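PDB 4PQ1: putative electron transport related protein from Corynebacterium diphtheriae, which is a DsbF homologue with a thioredoxin-like fold and probably acts as a thiol-disulfide oxidoreductase on extracytoplasmic protein substrates. Local coordinates for residues 119-131 / 140-154. Residues are numbered along the deposited sequence; the frame is centred on the assembly and turned at random.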
ATOM      1  N   GLY A 119      -0.337  11.881  -6.212  1.00 40.25           N
ATOM      2  CA  GLY A 119       0.693  11.940  -7.235  1.00 35.10           C
ATOM      3  C   GLY A 119       1.965  11.207  -6.868  1.00 29.97           C
ATOM      4  O   GLY A 119       3.063  11.600  -7.262  1.00 29.79           O
ATOM      5  N   VAL A 120       1.819  10.159  -6.071  1.00 27.37           N
ATOM      6  CA  VAL A 120       2.901   9.206  -5.857  1.00 31.49           C
ATOM      7  C   VAL A 120       3.355   8.678  -7.232  1.00 26.80           C
ATOM      8  O   VAL A 120       2.520   8.432  -8.104  1.00 24.54           O
ATOM      9  CB  VAL A 120       2.430   8.079  -4.908  1.00 27.88           C
ATOM     10  CG1 VAL A 120       3.010   6.764  -5.295  1.00 36.17           C
ATOM     11  CG2 VAL A 120       2.806   8.412  -3.462  1.00 23.85           C
ATOM     12  N   PRO A 121       4.677   8.556  -7.451  1.00 24.75           N
ATOM     13  CA  PRO A 121       5.199   8.185  -8.781  1.00 29.32           C
ATOM     14  C   PRO A 121       4.694   6.823  -9.268  1.00 23.85           C
ATOM     15  O   PRO A 121       4.998   5.827  -8.617  1.00 25.29           O
ATOM     16  CB  PRO A 121       6.723   8.137  -8.573  1.00 23.59           C
ATOM     17  CG  PRO A 121       6.979   8.841  -7.274  1.00 35.39           C
ATOM     18  CD  PRO A 121       5.745   8.689  -6.443  1.00 30.11           C
ATOM     19  N   ALA A 122       3.946   6.771 -10.376  1.00 26.34           N
ATOM     20  CA  ALA A 122       3.444   5.488 -10.904  1.00 27.35           C
ATOM     21  C   ALA A 122       4.574   4.620 -11.433  1.00 23.43           C
ATOM     22  O   ALA A 122       4.407   3.409 -11.642  1.00 26.20           O
ATOM     23  CB  ALA A 122       2.398   5.714 -12.016  1.00 22.72           C
ATOM     24  N   SER A 123       5.725   5.237 -11.659  1.00 23.15           N
ATOM     25  CA  SER A 123       6.898   4.512 -12.121  1.00 27.08           C
ATOM     26  C   SER A 123       7.492   3.589 -11.052  1.00 26.37           C
ATOM     27  O   SER A 123       8.217   2.664 -11.371  1.00 23.67           O
ATOM     28  CB  SER A 123       7.961   5.502 -12.564  1.00 26.54           C
ATOM     29  OG  SER A 123       8.255   6.368 -11.483  1.00 23.40           O
ATOM     30  N   VAL A 124       7.203   3.853  -9.781  1.00 20.87           N
ATOM     31  CA  VAL A 124       7.914   3.175  -8.704  1.00 19.25           C
ATOM     32  C   VAL A 124       7.110   2.020  -8.131  1.00 24.84           C
ATOM     33  O   VAL A 124       6.098   2.223  -7.478  1.00 22.81           O
ATOM     34  CB  VAL A 124       8.276   4.156  -7.571  1.00 27.04           C
ATOM     35  CG1 VAL A 124       9.070   3.452  -6.453  1.00 16.79           C
ATOM     36  CG2 VAL A 124       9.060   5.356  -8.134  1.00 27.51           C
ATOM     37  N   VAL A 125       7.572   0.799  -8.395  1.00 23.94           N
ATOM     38  CA  VAL A 125       6.961  -0.407  -7.853  1.00 22.41           C
ATOM     39  C   VAL A 125       8.087  -1.322  -7.391  1.00 27.39           C
ATOM     40  O   VAL A 125       8.985  -1.625  -8.168  1.00 25.19           O
ATOM     41  CB  VAL A 125       6.077  -1.147  -8.892  1.00 20.97           C
ATOM     42  CG1 VAL A 125       5.481  -2.409  -8.282  1.00 27.45           C
ATOM     43  CG2 VAL A 125       4.978  -0.259  -9.377  1.00 22.04           C
ATOM     44  N   PRO A 126       8.046  -1.758  -6.121  1.00 27.31           N
ATOM     45  CA  PRO A 126       6.951  -1.473  -5.193  1.00 25.62           C
ATOM     46  C   PRO A 126       7.037  -0.078  -4.554  1.00 20.55           C
ATOM     47  O   PRO A 126       8.089   0.564  -4.584  1.00 22.37           O
ATOM     48  CB  PRO A 126       7.114  -2.568  -4.145  1.00 23.72           C
ATOM     49  CG  PRO A 126       8.593  -2.770  -4.078  1.00 18.50           C
ATOM     50  CD  PRO A 126       9.112  -2.546  -5.476  1.00 23.77           C
ATOM     51  N   THR A 127       5.902   0.388  -4.048  1.00 22.92           N
ATOM     52  CA  THR A 127       5.798   1.582  -3.201  1.00 16.54           C
ATOM     53  C   THR A 127       4.951   1.179  -2.016  1.00 21.73           C
ATOM     54  O   THR A 127       3.955   0.454  -2.172  1.00 20.37           O
ATOM     55  CB  THR A 127       5.150   2.788  -3.924  1.00 21.22           C
ATOM     56  OG1 THR A 127       6.061   3.309  -4.902  1.00 21.52           O
ATOM     57  CG2 THR A 127       4.751   3.948  -2.908  1.00 17.75           C
ATOM     58  N   THR A 128       5.349   1.621  -0.829  1.00 21.52           N
ATOM     59  CA  THR A 128       4.552   1.352   0.353  1.00 27.71           C
ATOM     60  C   THR A 128       4.187   2.638   1.073  1.00 24.17           C
ATOM     61  O   THR A 128       5.056   3.461   1.379  1.00 24.77           O
ATOM     62  CB  THR A 128       5.274   0.422   1.328  1.00 26.48           C
ATOM     63  OG1 THR A 128       5.506  -0.833   0.691  1.00 25.33           O
ATOM     64  CG2 THR A 128       4.419   0.201   2.566  1.00 22.70           C
ATOM     65  N   ILE A 129       2.899   2.817   1.332  1.00 24.49           N
ATOM     66  CA  ILE A 129       2.450   3.988   2.075  1.00 22.40           C
ATOM     67  C   ILE A 129       1.752   3.584   3.364  1.00 24.29           C
ATOM     68  O   ILE A 129       0.762   2.851   3.339  1.00 23.24           O
ATOM     69  CB  ILE A 129       1.515   4.853   1.242  1.00 20.60           C
ATOM     70  CG1 ILE A 129       2.229   5.285  -0.042  1.00 17.89           C
ATOM     71  CG2 ILE A 129       1.066   6.070   2.070  1.00 20.58           C
ATOM     72  CD1 ILE A 129       1.347   5.999  -1.021  1.00 19.60           C
ATOM     73  N   VAL A 130       2.277   4.060   4.491  1.00 18.58           N
ATOM     74  CA  VAL A 130       1.649   3.768   5.778  1.00 23.28           C
ATOM     75  C   VAL A 130       0.713   4.921   6.130  1.00 27.08           C
ATOM     76  O   VAL A 130       1.167   6.039   6.323  1.00 20.61           O
ATOM     77  CB  VAL A 130       2.685   3.571   6.908  1.00 20.04           C
ATOM     78  CG1 VAL A 130       1.989   3.168   8.184  1.00 21.19           C
ATOM     79  CG2 VAL A 130       3.722   2.507   6.526  1.00 20.85           C
ATOM     80  N   LEU A 131      -0.589   4.649   6.165  1.00 26.77           N
ATOM     81  CA  LEU A 131      -1.576   5.651   6.538  1.00 28.57           C
ATOM     82  C   LEU A 131      -1.898   5.539   8.024  1.00 29.90           C
ATOM     83  O   LEU A 131      -1.930   4.423   8.553  1.00 25.18           O
ATOM     84  CB  LEU A 131      -2.854   5.481   5.719  1.00 25.36           C
ATOM     85  CG  LEU A 131      -2.740   5.451   4.206  1.00 20.92           C
ATOM     86  CD1 LEU A 131      -4.127   5.221   3.605  1.00 18.23           C
ATOM     87  CD2 LEU A 131      -2.142   6.734   3.703  1.00 22.55           C
ATOM     88  N   VAL A 140       6.072   7.350   3.370  1.00 23.41           N
ATOM     89  CA  VAL A 140       6.052   6.818   2.014  1.00 26.13           C
ATOM     90  C   VAL A 140       7.405   6.215   1.660  1.00 22.77           C
ATOM     91  O   VAL A 140       8.438   6.869   1.790  1.00 25.06           O
ATOM     92  CB  VAL A 140       5.692   7.896   0.976  1.00 28.52           C
ATOM     93  CG1 VAL A 140       5.704   7.291  -0.454  1.00 19.17           C
ATOM     94  CG2 VAL A 140       4.340   8.543   1.326  1.00 22.73           C
ATOM     95  N   PHE A 141       7.391   4.963   1.222  1.00 19.65           N
ATOM     96  CA  PHE A 141       8.614   4.250   0.870  1.00 22.43           C
ATOM     97  C   PHE A 141       8.680   4.006  -0.628  1.00 22.58           C
ATOM     98  O   PHE A 141       7.846   3.277  -1.173  1.00 19.33           O
ATOM     99  CB  PHE A 141       8.697   2.909   1.608  1.00 24.23           C
ATOM    100  CG  PHE A 141       8.864   3.039   3.101  1.00 23.72           C
ATOM    101  CD1 PHE A 141      10.121   3.210   3.657  1.00 19.21           C
ATOM    102  CD2 PHE A 141       7.764   2.962   3.951  1.00 19.26           C
ATOM    103  CE1 PHE A 141      10.278   3.327   5.032  1.00 25.70           C
ATOM    104  CE2 PHE A 141       7.918   3.077   5.318  1.00 21.31           C
ATOM    105  CZ  PHE A 141       9.178   3.261   5.865  1.00 16.72           C
ATOM    106  N   LEU A 142       9.660   4.623  -1.291  1.00 21.61           N
ATOM    107  CA  LEU A 142       9.839   4.469  -2.735  1.00 17.03           C
ATOM    108  C   LEU A 142      10.905   3.406  -3.000  1.00 26.13           C
ATOM    109  O   LEU A 142      11.861   3.610  -3.749  1.00 23.05           O
ATOM    110  CB  LEU A 142      10.226   5.801  -3.379  1.00 22.45           C
ATOM    111  CG  LEU A 142       9.239   6.943  -3.076  1.00 22.07           C
ATOM    112  CD1 LEU A 142       9.745   8.267  -3.637  1.00 28.01           C
ATOM    113  CD2 LEU A 142       7.827   6.619  -3.588  1.00 14.99           C
ATOM    114  N   ARG A 143      10.716   2.265  -2.361  1.00 17.90           N
ATOM    115  CA  ARG A 143      11.684   1.208  -2.362  1.00 19.28           C
ATOM    116  C   ARG A 143      11.014   0.018  -1.735  1.00 21.06           C
ATOM    117  O   ARG A 143       9.975   0.163  -1.096  1.00 15.25           O
ATOM    118  CB  ARG A 143      12.951   1.594  -1.596  1.00 16.41           C
ATOM    119  CG  ARG A 143      12.717   1.982  -0.145  1.00 19.13           C
ATOM    120  CD  ARG A 143      14.020   1.898   0.636  1.00 19.13           C
ATOM    121  NE  ARG A 143      13.910   2.362   2.014  1.00 23.18           N
ATOM    122  CZ  ARG A 143      13.693   1.572   3.059  1.00 27.69           C
ATOM    123  NH1 ARG A 143      13.553   0.267   2.888  1.00 31.73           N
ATOM    124  NH2 ARG A 143      13.620   2.086   4.280  1.00 30.05           N
ATOM    125  N   GLU A 144      11.578  -1.162  -1.990  1.00 20.74           N
ATOM    126  CA  GLU A 144      11.255  -2.352  -1.235  1.00 20.17           C
ATOM    127  C   GLU A 144      11.427  -2.071   0.271  1.00 23.86           C
ATOM    128  O   GLU A 144      12.351  -1.345   0.671  1.00 20.18           O
ATOM    129  CB  GLU A 144      12.164  -3.503  -1.683  1.00 20.10           C
ATOM    130  CG  GLU A 144      11.883  -4.823  -1.005  1.00 23.39           C
ATOM    131  CD  GLU A 144      12.716  -5.978  -1.579  1.00 32.77           C
ATOM    132  OE1 GLU A 144      12.599  -7.098  -1.023  1.00 26.23           O
ATOM    133  OE2 GLU A 144      13.483  -5.760  -2.559  1.00 17.03           O
ATOM    134  N   VAL A 145      10.541  -2.628   1.094  1.00 24.66           N
ATOM    135  CA  VAL A 145      10.631  -2.458   2.541  1.00 23.91           C
ATOM    136  C   VAL A 145      10.750  -3.804   3.244  1.00 31.56           C
ATOM    137  O   VAL A 145      10.308  -4.817   2.707  1.00 24.16           O
ATOM    138  CB  VAL A 145       9.399  -1.730   3.122  1.00 27.59           C
ATOM    139  CG1 VAL A 145       9.440  -0.254   2.793  1.00 27.19           C
ATOM    140  CG2 VAL A 145       8.096  -2.371   2.627  1.00 24.20           C
ATOM    141  N   THR A 146      11.332  -3.800   4.447  1.00 29.70           N
ATOM    142  CA  THR A 146      11.243  -4.939   5.359  1.00 26.35           C
ATOM    143  C   THR A 146      10.063  -4.766   6.292  1.00 30.63           C
ATOM    144  O   THR A 146       9.480  -3.682   6.386  1.00 29.31           O
ATOM    145  CB  THR A 146      12.493  -5.107   6.244  1.00 31.75           C
ATOM    146  OG1 THR A 146      12.626  -3.964   7.096  1.00 31.10           O
ATOM    147  CG2 THR A 146      13.739  -5.265   5.415  1.00 29.66           C
ATOM    148  N   ALA A 147       9.732  -5.829   7.015  1.00 27.57           N
ATOM    149  CA  ALA A 147       8.627  -5.767   7.956  1.00 31.25           C
ATOM    150  C   ALA A 147       8.924  -4.768   9.091  1.00 30.97           C
ATOM    151  O   ALA A 147       8.013  -4.143   9.632  1.00 29.79           O
ATOM    152  CB  ALA A 147       8.332  -7.144   8.508  1.00 29.04           C
ATOM    153  N   GLN A 148      10.203  -4.586   9.410  1.00 26.10           N
ATOM    154  CA  GLN A 148      10.593  -3.731  10.522  1.00 30.61           C
ATOM    155  C   GLN A 148      10.571  -2.245  10.110  1.00 37.94           C
ATOM    156  O   GLN A 148      10.341  -1.365  10.955  1.00 30.87           O
ATOM    157  CB  GLN A 148      11.969  -4.151  11.055  1.00 28.44           C
ATOM    158  CG  GLN A 148      12.281  -3.709  12.496  1.00 49.75           C
ATOM    159  CD  GLN A 148      11.146  -3.984  13.479  1.00 42.85           C
ATOM    160  OE1 GLN A 148      10.385  -3.082  13.829  1.00 46.29           O
ATOM    161  NE2 GLN A 148      11.035  -5.228  13.931  1.00 41.59           N
ATOM    162  N   ASP A 149      10.807  -1.971   8.822  1.00 33.53           N
ATOM    163  CA  ASP A 149      10.591  -0.632   8.257  1.00 27.38           C
ATOM    164  C   ASP A 149       9.199  -0.161   8.637  1.00 26.03           C
ATOM    165  O   ASP A 149       9.011   0.925   9.190  1.00 34.44           O
ATOM    166  CB  ASP A 149      10.711  -0.624   6.724  1.00 31.02           C
ATOM    167  CG  ASP A 149      12.148  -0.659   6.223  1.00 36.77           C
ATOM    168  OD1 ASP A 149      13.033  -0.013   6.833  1.00 30.09           O
ATOM    169  OD2 ASP A 149      12.383  -1.324   5.180  1.00 35.26           O
ATOM    170  N   LEU A 150       8.225  -1.016   8.351  1.00 26.55           N
ATOM    171  CA  LEU A 150       6.826  -0.682   8.515  1.00 26.74           C
ATOM    172  C   LEU A 150       6.413  -0.702   9.965  1.00 29.95           C
ATOM    173  O   LEU A 150       5.711   0.193  10.414  1.00 24.22           O
ATOM    174  CB  LEU A 150       5.960  -1.643   7.721  1.00 25.35           C
ATOM    175  CG  LEU A 150       6.322  -1.638   6.237  1.00 26.92           C
ATOM    176  CD1 LEU A 150       5.459  -2.622   5.478  1.00 32.02           C
ATOM    177  CD2 LEU A 150       6.165  -0.245   5.667  1.00 19.58           C
ATOM    178  N   ILE A 151       6.851  -1.721  10.692  1.00 27.98           N
ATOM    179  CA  ILE A 151       6.486  -1.855  12.091  1.00 29.27           C
ATOM    180  C   ILE A 151       6.947  -0.639  12.909  1.00 27.81           C
ATOM    181  O   ILE A 151       6.216  -0.145  13.744  1.00 27.23           O
ATOM    182  CB  ILE A 151       7.057  -3.163  12.694  1.00 29.21           C
ATOM    183  CG1 ILE A 151       6.162  -4.343  12.309  1.00 26.24           C
ATOM    184  CG2 ILE A 151       7.138  -3.072  14.220  1.00 35.67           C
ATOM    185  CD1 ILE A 151       6.761  -5.682  12.633  1.00 34.34           C
ATOM    186  N   LYS A 152       8.150  -0.152  12.643  1.00 30.93           N
ATOM    187  CA  LYS A 152       8.669   1.006  13.334  1.00 27.81           C
ATOM    188  C   LYS A 152       7.756   2.202  13.161  1.00 34.11           C
ATOM    189  O   LYS A 152       7.473   2.913  14.126  1.00 28.14           O
ATOM    190  CB  LYS A 152      10.074   1.340  12.846  1.00 28.98           C
ATOM    191  CG  LYS A 152      11.116   0.414  13.423  1.00 35.04           C
ATOM    192  CD  LYS A 152      12.521   0.895  13.121  1.00 50.43           C
ATOM    193  CE  LYS A 152      13.540   0.086  13.914  1.00 65.72           C
ATOM    194  NZ  LYS A 152      14.945   0.499  13.631  1.00 76.63           N
ATOM    195  N   VAL A 153       7.285   2.414  11.938  1.00 22.21           N
ATOM    196  CA  VAL A 153       6.314   3.457  11.688  1.00 23.80           C
ATOM    197  C   VAL A 153       5.019   3.110  12.394  1.00 32.37           C
ATOM    198  O   VAL A 153       4.426   3.960  13.071  1.00 31.65           O
ATOM    199  CB  VAL A 153       6.013   3.653  10.200  1.00 30.08           C
ATOM    200  CG1 VAL A 153       4.999   4.802  10.035  1.00 23.41           C
ATOM    201  CG2 VAL A 153       7.297   3.925   9.422  1.00 26.96           C
ATOM    202  N   ILE A 154       4.581   1.865  12.227  1.00 24.60           N
ATOM    203  CA  ILE A 154       3.321   1.406  12.821  1.00 33.11           C
ATOM    204  C   ILE A 154       3.276   1.777  14.297  1.00 32.59           C
ATOM    205  O   ILE A 154       2.351   2.451  14.741  1.00 31.39           O
ATOM    206  CB  ILE A 154       3.116  -0.124  12.669  1.00 30.00           C
ATOM    207  CG1 ILE A 154       2.861  -0.504  11.204  1.00 36.35           C
ATOM    208  CG2 ILE A 154       1.939  -0.602  13.517  1.00 23.70           C
ATOM    209  CD1 ILE A 154       1.649   0.176  10.619  1.00 36.03           C
TER
HETATM  210  O   HOH W   1       7.815  -1.234  -0.650  1.00 19.22           O
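Val130 packs against one side of helix 147-154 with both methyl branches: CG1, anti to the backbone N (chi1 -176°), reaches Val153 CG1 and Ile154 CD1, while CG2 lies 3.8 Å from Leu150 CD2. The same leucine methyl meets Thr128 CG2 end on at 3.6 Å, so Leu150 spans two residues of strand 127-131 that share a sheet face. Through its backbone, Thr128 forms an antiparallel hydrogen-bonded pair with Phe141, with Phe141 N 2.8 Å from Thr128 O and Thr128 N 3.0 Å from Phe141 O. Thr128 OG1 is buried beside Val145 CG2; it donates to a water that in turn donates to Arg143 O, and OG1 itself is hydrogen-bonded to Asn50 ND2. This is the C-terminal beta-beta-alpha unit of the thioredoxin fold, a hairpin of strands 127-131 and 137-141 with the last helix laid over it. The cis-Pro126 ahead of the strand touches Pro58 and Cys59, the latter half of the Cys56-Cys59 disulfide, and its CG rests 3.9 Å from Glu144 CA. On the other face Ile129 and Val140 run side by side. Packing thins toward the loop 121-124, where Pro121 and Val124 are partly exposed: the Leu142 side chain crosses Pro121 at about a right angle, its CD2 4.1 Å from Pro121 CD, and its CB approaches Val124 CG1. On the more open side Arg143 CB points away from strand 127-131: NH1 bridges to Asp149 OD2 at 3.0 Å, the guanidinium has Phe141 CD1 over one face, and NE pairs with Glu13. Thr146 N grips the same OD2 from the opposite face of the carboxylate, part of the capping box that starts the helix.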